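Local atomic coordinates of endo-1,3-beta-glucanase, family GH16 (Zobellia galactanivorans, PDB entry 4CRQ), a protein that hydrolyses internal beta-1,3-glucosidic bonds of laminarin through its GH16 catalytic module, the part present here, which also binds calcium. Residues A[118-123]-A[206-211]; A[127-132]-A[145-150]. The protein carries 1 engineered substitution. One frame throughout, in Å; residues are numbered along the deposited sequence.

Contact 1 of 2, residues A[118-123]-A[206-211]. Engineered in segment 118-123: Ser-120 (natural residue Glu).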
ATOM      1  N   ILE A 118       2.222  -3.459   3.510  1.00 20.56           N
ATOM      2  CA  ILE A 118       3.679  -3.418   3.724  1.00 20.56           C
ATOM      3  C   ILE A 118       4.036  -2.154   4.511  1.00 19.42           C
ATOM      4  O   ILE A 118       4.806  -2.197   5.483  1.00 22.12           O
ATOM      5  CB  ILE A 118       4.440  -3.520   2.383  1.00 20.32           C
ATOM      6  CG1 ILE A 118       4.011  -4.818   1.685  1.00 21.34           C
ATOM      7  CG2 ILE A 118       5.951  -3.432   2.627  1.00 19.84           C
ATOM      8  CD1 ILE A 118       4.569  -4.941   0.291  1.00 20.30           C
ATOM      9  N   MET A 119       3.469  -1.025   4.080  1.00 19.57           N
ATOM     10  CA  MET A 119       3.637   0.230   4.784  1.00 21.62           C
ATOM     11  C   MET A 119       2.317   0.989   4.715  1.00 19.65           C
ATOM     12  O   MET A 119       1.730   1.083   3.633  1.00 21.89           O
ATOM     13  CB  MET A 119       4.765   1.069   4.137  1.00 21.04           C
ATOM     14  CG  MET A 119       5.010   2.456   4.783  1.00 23.31           C
ATOM     15  SD  MET A 119       3.779   3.746   4.430  1.00 22.78           S
ATOM     16  CE  MET A 119       3.937   3.950   2.646  1.00 23.71           C
ATOM     17  N   SER A 120       1.854   1.512   5.859  1.00 20.38           N
ATOM     18  CA  SER A 120       0.804   2.548   5.833  1.00 20.13           C
ATOM     19  C   SER A 120       1.169   3.569   6.923  1.00 19.62           C
ATOM     20  O   SER A 120       1.864   3.252   7.895  1.00 23.36           O
ATOM     21  CB  SER A 120      -0.607   1.982   5.984  1.00 26.68           C
ATOM     22  OG  SER A 120      -0.755   1.361   7.233  1.00 28.80           O
ATOM     23  N   ARG A 121       0.724   4.808   6.726  1.00 20.23           N
ATOM     24  CA  ARG A 121       0.958   5.869   7.699  1.00 21.30           C
ATOM     25  C   ARG A 121      -0.237   6.793   7.682  1.00 19.18           C
ATOM     26  O   ARG A 121      -0.877   6.934   6.645  1.00 20.98           O
ATOM     27  CB  ARG A 121       2.241   6.650   7.348  1.00 22.50           C
ATOM     28  CG  ARG A 121       2.601   7.739   8.365  1.00 24.14           C
ATOM     29  CD  ARG A 121       3.639   8.661   7.802  1.00 25.67           C
ATOM     30  NE  ARG A 121       4.018   9.694   8.761  1.00 26.98           N
ATOM     31  CZ  ARG A 121       4.410  10.916   8.434  1.00 24.63           C
ATOM     32  NH1 ARG A 121       4.466  11.290   7.148  1.00 24.92           N
ATOM     33  NH2 ARG A 121       4.744  11.768   9.405  1.00 30.04           N
ATOM     34  N   ILE A 122      -0.527   7.414   8.827  1.00 22.90           N
ATOM     35  CA  ILE A 122      -1.569   8.448   8.856  1.00 22.12           C
ATOM     36  C   ILE A 122      -1.058   9.767   9.418  1.00 22.02           C
ATOM     37  O   ILE A 122      -0.180   9.789  10.319  1.00 25.16           O
ATOM     38  CB  ILE A 122      -2.843   8.004   9.649  1.00 24.86           C
ATOM     39  CG1 ILE A 122      -2.473   7.569  11.087  1.00 26.70           C
ATOM     40  CG2 ILE A 122      -3.604   6.923   8.872  1.00 26.01           C
ATOM     41  CD1 ILE A 122      -3.646   7.518  12.042  1.00 30.86           C
ATOM     42  N   ASN A 123      -1.617  10.850   8.877  1.00 21.47           N
ATOM     43  CA  ASN A 123      -1.471  12.200   9.467  1.00 23.13           C
ATOM     44  C   ASN A 123       0.003  12.582   9.611  1.00 25.58           C
ATOM     45  O   ASN A 123       0.731  12.458   8.637  1.00 25.86           O
ATOM     46  CB  ASN A 123      -2.271  12.291  10.792  1.00 23.11           C
ATOM     47  CG  ASN A 123      -3.735  11.927  10.609  1.00 27.00           C
ATOM     48  OD1 ASN A 123      -4.325  12.217   9.562  1.00 27.43           O
ATOM     49  ND2 ASN A 123      -4.329  11.296  11.617  1.00 25.56           N
ATOM     50  N   GLY A 206     -10.615   9.513   6.009  1.00 25.05           N
ATOM     51  CA  GLY A 206     -11.127   8.148   6.105  1.00 25.72           C
ATOM     52  C   GLY A 206     -11.233   7.778   7.551  1.00 28.56           C
ATOM     53  O   GLY A 206     -10.813   8.566   8.427  1.00 27.69           O
ATOM     54  N   ASP A 207     -11.775   6.585   7.804  1.00 28.13           N
ATOM     55  CA  ASP A 207     -12.044   6.144   9.189  1.00 30.69           C
ATOM     56  C   ASP A 207     -10.815   6.212  10.089  1.00 30.97           C
ATOM     57  O   ASP A 207     -10.889   6.724  11.209  1.00 32.01           O
ATOM     58  CB  ASP A 207     -12.673   4.743   9.194  1.00 38.73           C
ATOM     59  CG  ASP A 207     -14.009   4.702   8.467  1.00 39.39           C
ATOM     60  OD1 ASP A 207     -14.746   5.720   8.461  1.00 41.02           O
ATOM     61  OD2 ASP A 207     -14.329   3.638   7.899  1.00 46.70           O
ATOM     62  N   TRP A 208      -9.698   5.707   9.570  1.00 32.47           N
ATOM     63  CA  TRP A 208      -8.442   5.662  10.301  1.00 33.93           C
ATOM     64  C   TRP A 208      -7.805   7.035  10.527  1.00 29.86           C
ATOM     65  O   TRP A 208      -7.671   7.412  11.696  1.00 31.86           O
ATOM     66  CB  TRP A 208      -7.495   4.636   9.659  1.00 38.90           C
ATOM     67  CG  TRP A 208      -6.220   4.374  10.428  1.00 42.40           C
ATOM     68  CD1 TRP A 208      -5.958   4.611  11.788  1.00 45.44           C
ATOM     69  CD2 TRP A 208      -4.991   3.778   9.908  1.00 40.23           C
ATOM     70  NE1 TRP A 208      -4.682   4.226  12.123  1.00 46.53           N
ATOM     71  CE2 TRP A 208      -4.043   3.716  11.048  1.00 44.00           C
ATOM     72  CE3 TRP A 208      -4.582   3.305   8.664  1.00 38.88           C
ATOM     73  CZ2 TRP A 208      -2.751   3.202  10.907  1.00 48.32           C
ATOM     74  CZ3 TRP A 208      -3.281   2.791   8.532  1.00 39.63           C
ATOM     75  CH2 TRP A 208      -2.387   2.739   9.629  1.00 45.27           C
ATOM     76  N   PRO A 209      -7.419   7.796   9.451  1.00 27.50           N
ATOM     77  CA  PRO A 209      -6.768   9.093   9.716  1.00 26.91           C
ATOM     78  C   PRO A 209      -7.745  10.142  10.294  1.00 27.54           C
ATOM     79  O   PRO A 209      -7.298  11.088  10.940  1.00 28.60           O
ATOM     80  CB  PRO A 209      -6.263   9.535   8.344  1.00 26.66           C
ATOM     81  CG  PRO A 209      -7.228   8.891   7.372  1.00 26.02           C
ATOM     82  CD  PRO A 209      -7.555   7.553   8.000  1.00 26.26           C
ATOM     83  N   GLY A 210      -9.050   9.962  10.077  1.00 26.46           N
ATOM     84  CA  GLY A 210     -10.045  10.930  10.537  1.00 28.92           C
ATOM     85  C   GLY A 210     -10.440  11.819   9.375  1.00 28.75           C
ATOM     86  O   GLY A 210      -9.878  11.695   8.277  1.00 26.68           O
ATOM     87  N   PHE A 211     -11.375  12.727   9.630  1.00 27.73           N
ATOM     88  CA  PHE A 211     -11.985  13.570   8.573  1.00 26.59           C
ATOM     89  C   PHE A 211     -11.560  15.039   8.538  1.00 27.24           C
ATOM     90  O   PHE A 211     -12.102  15.833   7.760  1.00 30.02           O
ATOM     91  CB  PHE A 211     -13.527  13.363   8.620  1.00 27.44           C
ATOM     92  CG  PHE A 211     -13.890  11.917   8.496  1.00 26.65           C
ATOM     93  CD1 PHE A 211     -13.836  11.286   7.231  1.00 32.42           C
ATOM     94  CD2 PHE A 211     -14.259  11.153   9.631  1.00 34.07           C
ATOM     95  CE1 PHE A 211     -14.150   9.938   7.100  1.00 31.10           C
ATOM     96  CE2 PHE A 211     -14.575   9.789   9.491  1.00 33.80           C
ATOM     97  CZ  PHE A 211     -14.512   9.190   8.223  1.00 32.75           C
TER

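Contact 2 of 2, residues A[127-132]-A[145-150]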
ATOM      1  N   GLN A 127       5.643   7.179  12.942  1.00 33.68           N
ATOM      2  CA  GLN A 127       5.670   5.735  12.875  1.00 30.54           C
ATOM      3  C   GLN A 127       4.901   5.271  11.662  1.00 27.21           C
ATOM      4  O   GLN A 127       4.043   5.995  11.125  1.00 32.60           O
ATOM      5  CB  GLN A 127       5.045   5.124  14.119  1.00 37.22           C
ATOM      6  CG  GLN A 127       3.650   5.638  14.406  1.00 43.71           C
ATOM      7  CD  GLN A 127       3.139   5.251  15.762  1.00 55.32           C
ATOM      8  OE1 GLN A 127       3.863   4.719  16.612  1.00 56.58           O
ATOM      9  NE2 GLN A 127       1.867   5.521  15.981  1.00 59.57           N
ATOM     10  N   THR A 128       5.210   4.058  11.233  1.00 25.38           N
ATOM     11  CA  THR A 128       4.510   3.462  10.102  1.00 21.57           C
ATOM     12  C   THR A 128       4.039   2.089  10.555  1.00 24.17           C
ATOM     13  O   THR A 128       4.543   1.557  11.557  1.00 27.22           O
ATOM     14  CB  THR A 128       5.395   3.348   8.844  1.00 22.76           C
ATOM     15  OG1 THR A 128       6.544   2.527   9.131  1.00 26.23           O
ATOM     16  CG2 THR A 128       5.849   4.752   8.322  1.00 24.59           C
ATOM     17  N   HIS A 129       3.090   1.525   9.811  1.00 24.18           N
ATOM     18  CA  HIS A 129       2.467   0.248  10.156  1.00 23.21           C
ATOM     19  C   HIS A 129       2.636  -0.824   9.117  1.00 24.09           C
ATOM     20  O   HIS A 129       2.890  -0.526   7.956  1.00 25.83           O
ATOM     21  CB  HIS A 129       0.993   0.476  10.400  1.00 28.32           C
ATOM     22  CG  HIS A 129       0.691   1.419  11.556  1.00 30.75           C
ATOM     23  ND1 HIS A 129       0.191   0.989  12.718  1.00 36.36           N
ATOM     24  CD2 HIS A 129       0.847   2.809  11.682  1.00 35.54           C
ATOM     25  CE1 HIS A 129       0.017   2.047  13.560  1.00 36.67           C
ATOM     26  NE2 HIS A 129       0.426   3.156  12.922  1.00 37.97           N
ATOM     27  N   GLY A 130       2.482  -2.072   9.573  1.00 26.58           N
ATOM     28  CA  GLY A 130       2.539  -3.294   8.774  1.00 25.24           C
ATOM     29  C   GLY A 130       1.439  -4.179   9.304  1.00 23.54           C
ATOM     30  O   GLY A 130       1.411  -4.470  10.505  1.00 26.95           O
ATOM     31  N   THR A 131       0.538  -4.617   8.420  1.00 26.80           N
ATOM     32  CA  THR A 131      -0.670  -5.320   8.839  1.00 27.98           C
ATOM     33  C   THR A 131      -1.097  -6.366   7.810  1.00 25.41           C
ATOM     34  O   THR A 131      -0.772  -6.237   6.618  1.00 25.99           O
ATOM     35  CB  THR A 131      -1.837  -4.270   9.004  1.00 32.07           C
ATOM     36  OG1 THR A 131      -1.335  -3.029   9.549  1.00 34.53           O
ATOM     37  CG2 THR A 131      -3.027  -4.767   9.886  1.00 35.10           C
ATOM     38  N   ILE A 132      -1.792  -7.414   8.267  1.00 28.64           N
ATOM     39  CA  ILE A 132      -2.526  -8.311   7.358  1.00 26.48           C
ATOM     40  C   ILE A 132      -4.024  -8.234   7.708  1.00 28.16           C
ATOM     41  O   ILE A 132      -4.386  -8.012   8.881  1.00 31.06           O
ATOM     42  CB  ILE A 132      -2.058  -9.800   7.329  1.00 29.50           C
ATOM     43  CG1 ILE A 132      -1.979 -10.421   8.745  1.00 31.88           C
ATOM     44  CG2 ILE A 132      -0.746  -9.904   6.544  1.00 30.98           C
ATOM     45  CD1 ILE A 132      -1.977 -11.933   8.734  1.00 33.07           C
ATOM     46  N   GLY A 145      -1.612  -6.485  13.157  1.00 32.47           N
ATOM     47  CA  GLY A 145      -0.638  -5.476  12.760  1.00 32.89           C
ATOM     48  C   GLY A 145       0.234  -4.987  13.887  1.00 30.72           C
ATOM     49  O   GLY A 145      -0.018  -5.287  15.076  1.00 33.92           O
ATOM     50  N   ASP A 146       1.261  -4.230  13.514  1.00 30.81           N
ATOM     51  CA  ASP A 146       2.137  -3.574  14.484  1.00 30.77           C
ATOM     52  C   ASP A 146       2.724  -2.312  13.816  1.00 30.29           C
ATOM     53  O   ASP A 146       2.516  -2.061  12.601  1.00 29.12           O
ATOM     54  CB  ASP A 146       3.215  -4.564  15.011  1.00 34.05           C
ATOM     55  CG  ASP A 146       3.631  -4.294  16.439  1.00 43.70           C
ATOM     56  OD1 ASP A 146       3.557  -3.134  16.883  1.00 35.61           O
ATOM     57  OD2 ASP A 146       4.040  -5.252  17.138  1.00 46.21           O
ATOM     58  N   ASP A 147       3.456  -1.524  14.587  1.00 30.29           N
ATOM     59  CA  ASP A 147       4.062  -0.306  14.048  1.00 28.84           C
ATOM     60  C   ASP A 147       5.490  -0.173  14.511  1.00 25.40           C
ATOM     61  O   ASP A 147       5.935  -0.915  15.387  1.00 29.78           O
ATOM     62  CB  ASP A 147       3.211   0.960  14.356  1.00 36.15           C
ATOM     63  CG  ASP A 147       2.872   1.153  15.845  1.00 42.52           C
ATOM     64  OD1 ASP A 147       3.499   0.553  16.736  1.00 42.05           O
ATOM     65  OD2 ASP A 147       1.947   1.945  16.125  1.00 48.21           O
ATOM     66  N   VAL A 148       6.210   0.765  13.911  1.00 27.97           N
ATOM     67  CA  VAL A 148       7.598   1.028  14.253  1.00 26.84           C
ATOM     68  C   VAL A 148       7.827   2.529  14.144  1.00 26.37           C
ATOM     69  O   VAL A 148       7.275   3.186  13.241  1.00 25.69           O
ATOM     70  CB  VAL A 148       8.597   0.222  13.351  1.00 29.12           C
ATOM     71  CG1 VAL A 148       8.484   0.557  11.846  1.00 28.98           C
ATOM     72  CG2 VAL A 148      10.040   0.370  13.849  1.00 29.32           C
ATOM     73  N   GLY A 149       8.641   3.074  15.042  1.00 27.96           N
ATOM     74  CA  GLY A 149       8.990   4.493  14.989  1.00 30.35           C
ATOM     75  C   GLY A 149       9.850   4.781  13.760  1.00 28.32           C
ATOM     76  O   GLY A 149      10.766   4.018  13.451  1.00 31.12           O
ATOM     77  N   VAL A 150       9.538   5.866  13.055  1.00 29.75           N
ATOM     78  CA  VAL A 150      10.318   6.331  11.901  1.00 30.31           C
ATOM     79  C   VAL A 150      10.533   7.824  12.194  1.00 31.61           C
ATOM     80  O   VAL A 150       9.555   8.592  12.101  1.00 32.61           O
ATOM     81  CB  VAL A 150       9.598   6.060  10.548  1.00 28.12           C
ATOM     82  CG1 VAL A 150      10.392   6.635   9.370  1.00 28.89           C
ATOM     83  CG2 VAL A 150       9.328   4.568  10.338  1.00 26.79           C
TER

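Contact 1 of 2, residues A[118-123]-A[206-211]
Two branches of Ile-122 lie against one face of the Trp-208 indole. Ile-122 CG2 stands 3.8 Å from the centroid of the six-membered ring and 19° off its normal, which meets the criterion for a CH-pi contact, while Ile-122 CD1 comes within 3.5 Å of Trp-208 NE1. With CG1 between the backbone N and the carbonyl carbon (chi1 56°), the residue spreads both branches over the indole. Ile-122 CG2 also touches Pro-209 CB at 3.8 Å. At the rim of the ring, in its plane, Ser-120 OG is 3.2 Å from Trp-208 CZ3. Ser-120 is engineered; the natural Glu closes the family's ExDxxE signature and, as in other GH16 enzymes, would probably serve as the acid/base, which would place Trp-208 at the presumed catalytic cleft. Farther along, Asn-123 ND2 donates to Pro-209 O (3.1 Å, N-H...O 159°), within the carbonyl plane and on a lone pair. The backbone N of Gly-93 bonds to Asn-123 OD1, so both ends of the amide are held and its rotation is fixed. Behind this shell, Trp-95 meets the Trp-208 ring at about a right angle, and reciprocal Gly-206/Gly-210 backbone bonds close the turn that carries the tryptophan.

Contact 2 of 2, residues A[127-132]-A[145-150]
Asp-147 lies beside His-129 on the same face of the strand pair, with its CB over one face of the imidazole, 3.5 Å from the ring centroid and 17° off the normal, a CH-pi contact. Its carboxylate rises past the ring, bringing OD2 to 3.2 Å from His-129 CE1. Asp-147 CG sits between its backbone N and carbonyl carbon (chi1 54°), which places the same OD2 near Gln-127 as well; the 3.4 Å gap to Gln-127 OE1 separates two acceptors and is no hydrogen bond. The backbone is the firm part. Thr-128 with Val-148 and Gly-130 with Asp-146 are hydrogen-bonded pairs, each closed by two reciprocal N-H...O bonds of 3.0 Å between the backbone N of one residue and O of the other. On the opposite face, beside Val-148, the hydroxyl Thr-128 OG1 rests 3.9 Å from Val-148 CG1 and 3.7 Å from CG2 of Val-150, which reaches in from just beyond the strand. This mixed, largely hydrophobic patch packs on strands 156-163, 167-172 and 175-181, through residues such as Tyr-159, Val-172 and Phe-177. Toward Gly-145 the contact thins: Thr-131 CG2 comes no nearer than 3.8 Å, to Gly-145 CA, and OD1 of the exposed Asp-146 accepts the N-H of the next residue, Asp-147, rather than reaching across to the partner strand. The reciprocal bonds, alternating with non-hydrogen-bonded pairs and with strand directions 152° apart, define an antiparallel beta hairpin, which belongs to the beta jelly-roll of GH16 enzymes.

In the fold
From the N terminus the chain reaches 118-123 first, turns through a few residues, and runs out along 127-132. Contact 2 then closes the short hairpin by returning 145-150 beside that strand, 12 residues lying between its near ends. Contact 1 closes much later, after a further run of strands, when the loop following strand 196-204 brings 206-211 back to 118-123; the smaller closure therefore lies wholly within the larger, without crossing it. The two touch directly: Ser-120 O is 2.9 Å from His-129 N, a probable hydrogen bond, and Trp-208 CZ2 is 3.7 Å from His-129 CD2. Contact 1 thus ties the late loop to 118-123, contact 2 closes the hairpin, and the Ser-120 to His-129 bond joins the two.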